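PDB 2Q04: acetoin utilization protein from Exiguobacterium sibiricum, which probably transfers an acetyl group from acetyl-coenzyme A to an unassigned acceptor, as a GNAT-family protein named for acetoin utilization. Local coordinates for residues 47-50 / 51-55; 134-137 / 138-141; 150-153 / 154-158. All blocks are in the same frame, centred on the assembly; numbering follows the deposited sequence.

Interaction 1. Residues 47-50 / 51-55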
# COMPACT_ATOMS: atom_id res chain seq x y z
N GLU A 47 -7.19 2.84 -16.98
CA GLU A 47 -5.79 3.21 -16.83
C GLU A 47 -5.19 2.60 -15.56
O GLU A 47 -4.03 2.19 -15.55
CB GLU A 47 -5.62 4.75 -16.80
CG GLU A 47 -5.86 5.45 -18.16
CD GLU A 47 -7.34 5.44 -18.60
OE1 GLU A 47 -8.21 5.15 -17.75
OE2 GLU A 47 -7.61 5.72 -19.79
N GLN A 48 -5.98 2.58 -14.48
CA GLN A 48 -5.51 2.05 -13.18
C GLN A 48 -5.34 0.53 -13.23
O GLN A 48 -4.49 -0.02 -12.54
CB GLN A 48 -6.49 2.44 -12.05
CG GLN A 48 -5.96 2.14 -10.60
CD GLN A 48 -4.74 3.01 -10.21
OE1 GLN A 48 -4.38 3.95 -10.92
NE2 GLN A 48 -4.12 2.68 -9.08
N HIS A 49 -6.18 -0.14 -14.03
CA HIS A 49 -6.09 -1.60 -14.21
C HIS A 49 -4.77 -1.95 -14.89
O HIS A 49 -4.03 -2.82 -14.44
CB HIS A 49 -7.28 -2.10 -15.06
CG HIS A 49 -7.34 -3.59 -15.21
ND1 HIS A 49 -7.35 -4.22 -16.44
CD2 HIS A 49 -7.42 -4.58 -14.29
CE1 HIS A 49 -7.43 -5.53 -16.27
NE2 HIS A 49 -7.47 -5.77 -14.97
N GLU A 50 -4.47 -1.22 -15.97
CA GLU A 50 -3.21 -1.37 -16.68
C GLU A 50 -2.00 -1.11 -15.75
O GLU A 50 -0.95 -1.71 -15.92
CB GLU A 50 -3.18 -0.40 -17.87
CG GLU A 50 -1.86 -0.30 -18.59
CD GLU A 50 -1.94 0.62 -19.81
OE1 GLU A 50 -2.54 0.21 -20.83
OE2 GLU A 50 -1.42 1.77 -19.74
N ALA A 51 -2.19 -0.23 -14.77
CA ALA A 51 -1.14 0.07 -13.80
C ALA A 51 -0.92 -1.10 -12.82
O ALA A 51 0.20 -1.35 -12.40
CB ALA A 51 -1.49 1.34 -13.02
N LEU A 52 -2.00 -1.76 -12.43
CA LEU A 52 -1.91 -2.91 -11.51
C LEU A 52 -1.24 -4.08 -12.19
O LEU A 52 -0.40 -4.76 -11.61
CB LEU A 52 -3.30 -3.32 -11.01
CG LEU A 52 -4.10 -2.26 -10.23
CD1 LEU A 52 -5.49 -2.79 -9.88
CD2 LEU A 52 -3.36 -1.80 -8.97
N VAL A 53 -1.63 -4.32 -13.44
CA VAL A 53 -1.05 -5.39 -14.24
C VAL A 53 0.46 -5.18 -14.38
O VAL A 53 1.24 -6.12 -14.20
CB VAL A 53 -1.70 -5.45 -15.65
CG1 VAL A 53 -0.92 -6.39 -16.55
CG2 VAL A 53 -3.17 -5.90 -15.55
N GLU A 54 0.86 -3.95 -14.68
CA GLU A 54 2.27 -3.61 -14.86
C GLU A 54 3.06 -3.82 -13.60
O GLU A 54 4.16 -4.33 -13.64
CB GLU A 54 2.41 -2.17 -15.31
CG GLU A 54 2.16 -1.97 -16.79
CD GLU A 54 2.22 -0.53 -17.20
OE1 GLU A 54 2.31 0.34 -16.30
OE2 GLU A 54 2.17 -0.25 -18.42
N ILE A 55 2.50 -3.40 -12.48
CA ILE A 55 3.15 -3.60 -11.20
C ILE A 55 3.37 -5.10 -10.93
O ILE A 55 4.45 -5.52 -10.54
CB ILE A 55 2.33 -2.98 -10.05
CG1 ILE A 55 2.41 -1.45 -10.10
CG2 ILE A 55 2.84 -3.48 -8.70
CD1 ILE A 55 1.43 -0.73 -9.15
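Glu50 and Glu54, one helical turn apart, run side by side and point the same way, with their carboxylate planes turned 26° from each other. OE2 of Glu50 and OE2 of Glu54 are 4.3 Å apart, a pairing of like charges that solvent at this exposed edge is likely to soften. The stretched chain of Glu50 has CG anti to the backbone N (chi1 172°), whereas CG of Glu54 stands beside its own N and passes 3.2 Å from Glu50 O. On the adjoining flank, Val53 sets CG2 over one face of the His49 imidazole, displaced toward the rim; the closest side-chain approach is 4.3 Å, from Val53 CG2 to His49 CE1. The ring is also held from outside, since His49 NE2 is hydrogen-bonded to Leu30 O.

These pairings follow the four-residue spacing of the alpha helix 45-56, which in this GNAT-family protein packs on the mixed beta sheet. Backbone bonds run from Ala51, Leu52, Val53 and Glu54 to the residue four positions earlier; the straightest, Val53 N to His49 O, is 3.0 Å long with an N-H...O angle of 168°. On the sheet side, Leu52 lays CG 3.2 Å from Gln48 O, while its side chain also touches Leu35, Ile63, Tyr75 and Thr77. Gln48 is buried beside it, with OE1 4.4 Å from Ala51 CB and NE2 in a weak hydrogen bond to Tyr75 OH.

Interaction 2. Residues 134-137 / 138-141. With CA (calcium ion), chain G; EDO (1,2-ethanediol), chain J.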
# COMPACT_ATOMS: atom_id res chain seq x y z
N THR A 134 3.29 6.22 1.81
CA THR A 134 2.97 7.63 1.91
C THR A 134 1.51 7.84 1.62
O THR A 134 0.97 7.25 0.68
CB THR A 134 3.77 8.45 0.92
OG1 THR A 134 3.59 7.89 -0.39
CG2 THR A 134 5.24 8.44 1.28
N GLU A 135 0.85 8.69 2.41
CA GLU A 135 -0.58 9.00 2.23
C GLU A 135 -0.78 10.52 2.22
O GLU A 135 -0.35 11.20 3.14
CB GLU A 135 -1.41 8.35 3.34
CG GLU A 135 -1.57 6.81 3.21
CD GLU A 135 -2.52 6.40 2.08
OE1 GLU A 135 -3.39 7.21 1.71
OE2 GLU A 135 -2.40 5.26 1.55
N TYR A 136 -1.43 11.03 1.17
CA TYR A 136 -1.66 12.45 1.01
C TYR A 136 -3.15 12.74 0.94
O TYR A 136 -3.88 12.07 0.21
CB TYR A 136 -1.00 12.94 -0.26
CG TYR A 136 0.46 12.58 -0.38
CD1 TYR A 136 1.46 13.49 -0.04
CD2 TYR A 136 0.84 11.33 -0.86
CE1 TYR A 136 2.81 13.16 -0.18
CE2 TYR A 136 2.19 10.99 -0.99
CZ TYR A 136 3.17 11.92 -0.65
OH TYR A 136 4.49 11.60 -0.79
N TYR A 137 -3.58 13.82 1.60
CA TYR A 137 -5.02 14.16 1.69
C TYR A 137 -5.69 14.26 0.30
O TYR A 137 -6.90 14.02 0.16
CB TYR A 137 -5.22 15.49 2.45
CG TYR A 137 -5.19 16.71 1.55
CD1 TYR A 137 -6.31 17.05 0.77
CD2 TYR A 137 -4.05 17.49 1.43
CE1 TYR A 137 -6.28 18.14 -0.09
CE2 TYR A 137 -4.02 18.60 0.58
CZ TYR A 137 -5.13 18.90 -0.19
OH TYR A 137 -5.11 19.99 -1.05
N TRP A 138 -4.90 14.65 -0.72
CA TRP A 138 -5.46 14.94 -2.06
C TRP A 138 -5.81 13.69 -2.92
O TRP A 138 -6.22 13.82 -4.08
CB TRP A 138 -4.53 15.90 -2.85
CG TRP A 138 -3.06 15.47 -2.91
CD1 TRP A 138 -2.54 14.47 -3.67
CD2 TRP A 138 -1.95 16.09 -2.24
NE1 TRP A 138 -1.18 14.39 -3.48
CE2 TRP A 138 -0.80 15.39 -2.62
CE3 TRP A 138 -1.83 17.14 -1.34
CZ2 TRP A 138 0.48 15.71 -2.13
CZ3 TRP A 138 -0.56 17.47 -0.85
CH2 TRP A 138 0.57 16.76 -1.24
N HIS A 139 -5.66 12.49 -2.33
CA HIS A 139 -6.04 11.25 -2.99
C HIS A 139 -7.18 10.54 -2.23
O HIS A 139 -7.62 9.46 -2.63
CB HIS A 139 -4.83 10.30 -3.11
CG HIS A 139 -3.70 10.86 -3.93
ND1 HIS A 139 -2.40 10.86 -3.49
CD2 HIS A 139 -3.69 11.43 -5.16
CE1 HIS A 139 -1.63 11.41 -4.42
NE2 HIS A 139 -2.39 11.76 -5.44
N TRP A 140 -7.69 11.18 -1.18
CA TRP A 140 -8.70 10.58 -0.31
C TRP A 140 -10.10 10.94 -0.77
O TRP A 140 -10.35 12.07 -1.16
CB TRP A 140 -8.50 11.03 1.14
CG TRP A 140 -7.16 10.66 1.72
CD1 TRP A 140 -6.30 9.70 1.25
CD2 TRP A 140 -6.59 11.14 2.94
NE1 TRP A 140 -5.19 9.61 2.06
CE2 TRP A 140 -5.35 10.48 3.11
CE3 TRP A 140 -6.99 12.09 3.89
CZ2 TRP A 140 -4.50 10.74 4.20
CZ3 TRP A 140 -6.14 12.35 4.98
CH2 TRP A 140 -4.92 11.67 5.12
N ASP A 141 -11.01 9.96 -0.74
CA ASP A 141 -12.40 10.18 -1.16
C ASP A 141 -13.25 10.63 0.02
O ASP A 141 -14.13 9.92 0.48
CB ASP A 141 -12.98 8.89 -1.76
CG ASP A 141 -14.35 9.11 -2.40
OD1 ASP A 141 -14.72 10.30 -2.66
OD2 ASP A 141 -15.04 8.11 -2.67
CA CA G . 0.78 5.92 -1.36
C1 EDO J . -7.18 6.26 0.19
O1 EDO J . -6.40 6.14 1.41
C2 EDO J . -6.34 5.89 -1.01
O2 EDO J . -6.93 6.44 -2.19
O HOH W 1 3.11 4.88 -0.66
O HOH W 2 -0.04 4.52 0.46
O HOH W 3 1.29 7.61 -3.42
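Trp140 carries CG beside its backbone N (chi1 -60°), and Glu135 bends at chi2 (-73°) to bring its carboxylate to the edge of that indole. Trp140 NE1 donates to Glu135 OE1 over 3.0 Å, in the ring plane and nearly along the C-O axis of the acceptor. OE1 also accepts from O1 of a bound ethanediol, while Glu135 OE2 accepts a hydrogen bond from water 2, a ligand of calcium; Glu135 is thus second shell to the metal, which is bound by Thr134 O at 2.5 Å, by Gly99 O and by three waters. Over one face of the Trp140 ring lie Tyr136 O and Tyr137 CA, the latter 3.7 Å from the centroid of the six-membered ring. Trp138 lies with one face against Tyr136, whose CB makes a CH-pi contact 3.6 Å from the centroid of the five-membered ring, and turns an edge toward the face of Tyr137. His139 N to Tyr136 O, 3.1 Å, and Trp140 N to Tyr137 O close the turn. Were Trp140 an alanine, Glu135 OE1 would probably lose its indole donor and a gap would open beside Tyr137 CA. Beyond the turn Asp141 caps helix 142-145, Glu135 pairs with Cys182 on strand 182-187, Tyr136 touches helix 173-176, and Trp140 stacks on Tyr152 of helix 149-162.

Interaction 3. Residues 150-153 / 154-158. With EDO (1,2-ethanediol), chain J.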
# COMPACT_ATOMS: atom_id res chain seq x y z
N TRP A 150 -9.47 14.70 9.30
CA TRP A 150 -8.80 14.16 10.47
C TRP A 150 -9.43 12.84 10.92
O TRP A 150 -8.71 11.94 11.36
CB TRP A 150 -8.79 15.22 11.58
CG TRP A 150 -8.44 16.63 11.05
CD1 TRP A 150 -9.32 17.63 10.75
CD2 TRP A 150 -7.13 17.12 10.69
NE1 TRP A 150 -8.64 18.73 10.26
CE2 TRP A 150 -7.30 18.45 10.21
CE3 TRP A 150 -5.85 16.58 10.73
CZ2 TRP A 150 -6.23 19.24 9.79
CZ3 TRP A 150 -4.77 17.38 10.30
CH2 TRP A 150 -4.97 18.69 9.84
N ASP A 151 -10.75 12.70 10.74
CA ASP A 151 -11.43 11.42 10.99
C ASP A 151 -10.92 10.39 10.00
O ASP A 151 -10.66 9.24 10.36
CB ASP A 151 -12.94 11.58 10.86
CG ASP A 151 -13.51 12.58 11.84
OD1 ASP A 151 -12.79 12.94 12.80
OD2 ASP A 151 -14.65 13.03 11.63
N TYR A 152 -10.75 10.81 8.75
CA TYR A 152 -10.22 9.94 7.71
C TYR A 152 -8.83 9.49 8.07
O TYR A 152 -8.50 8.32 7.97
CB TYR A 152 -10.18 10.67 6.35
CG TYR A 152 -9.80 9.75 5.22
CD1 TYR A 152 -8.47 9.36 5.02
CD2 TYR A 152 -10.78 9.20 4.39
CE1 TYR A 152 -8.13 8.47 4.02
CE2 TYR A 152 -10.44 8.31 3.37
CZ TYR A 152 -9.11 7.95 3.19
OH TYR A 152 -8.76 7.06 2.20
N ARG A 153 -7.99 10.44 8.46
CA ARG A 153 -6.61 10.16 8.84
C ARG A 153 -6.53 9.17 10.00
O ARG A 153 -5.76 8.21 9.95
CB ARG A 153 -5.88 11.47 9.20
CG ARG A 153 -4.58 11.30 10.04
CD ARG A 153 -3.51 10.51 9.31
NE ARG A 153 -2.41 10.16 10.20
CZ ARG A 153 -1.36 10.96 10.47
NH1 ARG A 153 -1.25 12.15 9.91
NH2 ARG A 153 -0.42 10.55 11.30
N LYS A 154 -7.34 9.38 11.02
CA LYS A 154 -7.35 8.52 12.20
C LYS A 154 -7.76 7.09 11.84
O LYS A 154 -7.11 6.12 12.27
CB LYS A 154 -8.27 9.10 13.27
CG LYS A 154 -7.73 10.44 13.88
CD LYS A 154 -8.85 11.29 14.50
CE LYS A 154 -8.36 12.70 14.83
NZ LYS A 154 -9.46 13.61 15.26
N ILE A 155 -8.77 6.96 10.98
CA ILE A 155 -9.26 5.65 10.53
C ILE A 155 -8.24 4.97 9.62
O ILE A 155 -7.96 3.80 9.78
CB ILE A 155 -10.61 5.80 9.79
CG1 ILE A 155 -11.69 6.27 10.77
CG2 ILE A 155 -11.02 4.49 9.16
CD1 ILE A 155 -12.91 6.89 10.12
N MSE A 156 -7.70 5.72 8.68
CA MSE A 156 -6.74 5.18 7.75
C MSE A 156 -5.48 4.72 8.47
O MSE A 156 -4.85 3.74 8.07
CB MSE A 156 -6.41 6.21 6.68
CG MSE A 156 -5.36 5.76 5.68
SE MSE A 156 -3.54 6.03 6.33
CE MSE A 156 -3.57 8.02 6.57
N GLU A 157 -5.09 5.44 9.52
CA GLU A 157 -3.85 5.11 10.24
C GLU A 157 -4.01 3.83 11.03
O GLU A 157 -3.14 2.98 11.01
CB GLU A 157 -3.39 6.26 11.15
CG GLU A 157 -1.92 6.12 11.63
CD GLU A 157 -1.51 7.22 12.65
OE1 GLU A 157 -2.12 8.31 12.63
OE2 GLU A 157 -0.58 6.97 13.45
N LYS A 158 -5.17 3.67 11.68
CA LYS A 158 -5.45 2.46 12.43
C LYS A 158 -5.59 1.24 11.50
O LYS A 158 -5.22 0.12 11.88
CB LYS A 158 -6.69 2.68 13.30
CG LYS A 158 -6.43 3.73 14.43
CD LYS A 158 -7.71 4.17 15.17
CE LYS A 158 -8.05 3.24 16.33
NZ LYS A 158 -9.02 3.89 17.29
C1 EDO J . -7.18 6.26 0.19
O1 EDO J . -6.40 6.14 1.41
C2 EDO J . -6.34 5.89 -1.01
O2 EDO J . -6.93 6.44 -2.19
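Arg153 grips a single oxygen of Glu157 side-on: NE and NH2 of Arg153 each donate to Glu157 OE1 at 3.1 Å, from the same face of the carboxylate. Both bonds are bent, and the guanidinium and carboxylate planes stand 46° apart. A bend at chi2 of Arg153 (63°) brings the guanidinium round to Glu157, whose own chain is extended. CD of Arg153 meets CE of the selenomethionine Met156 at 3.7 Å. Nearer the backbone, Met156 CB lies 3.9 Å from CE1 of Tyr152. Asp151 OD1 and Lys154 NZ, 4.2 Å apart, are opposite charges too far apart for a salt bridge, and any attraction is probably weak.

Behind these side chains, backbone bonds such as Met156 N to Tyr152 O, 2.8 Å, hold the turns of helix 149-162 in place. Further out, Arg153 NH1 is hydrogen-bonded to Ala180 O, while the side chains of Arg153 and Glu157 both touch Phe167 on strand 166-168. The Arg153 guanidinium thus has a carboxylate partner within its helix and a carbonyl acceptor beyond it, which probably fixes its rotation and ties the helix to the loop at Ala180, just before strand 182-187.

Overall arrangement
The three contacts come in series along the chain: interaction 1 on helix 45-56, interaction 2 at the end of strand 130-135, interaction 3 on helix 149-162. Interactions 1 and 3 lie on opposite sides of the chain's centre, their centres about 27 Å apart, and do not touch; interaction 1 is about 19 Å from interaction 2, centre to centre, again without contact. Interactions 2 and 3, with centres about 11 Å apart, pack directly: Trp140 CD2 meets Tyr152 CE1 at 3.3 Å. A bound ethanediol lies near both, though its place by Tyr152 is less sure. The turn after the calcium-binding strand is thus joined to helix 149-162, while helix 45-56 packs separately on the shared mixed sheet.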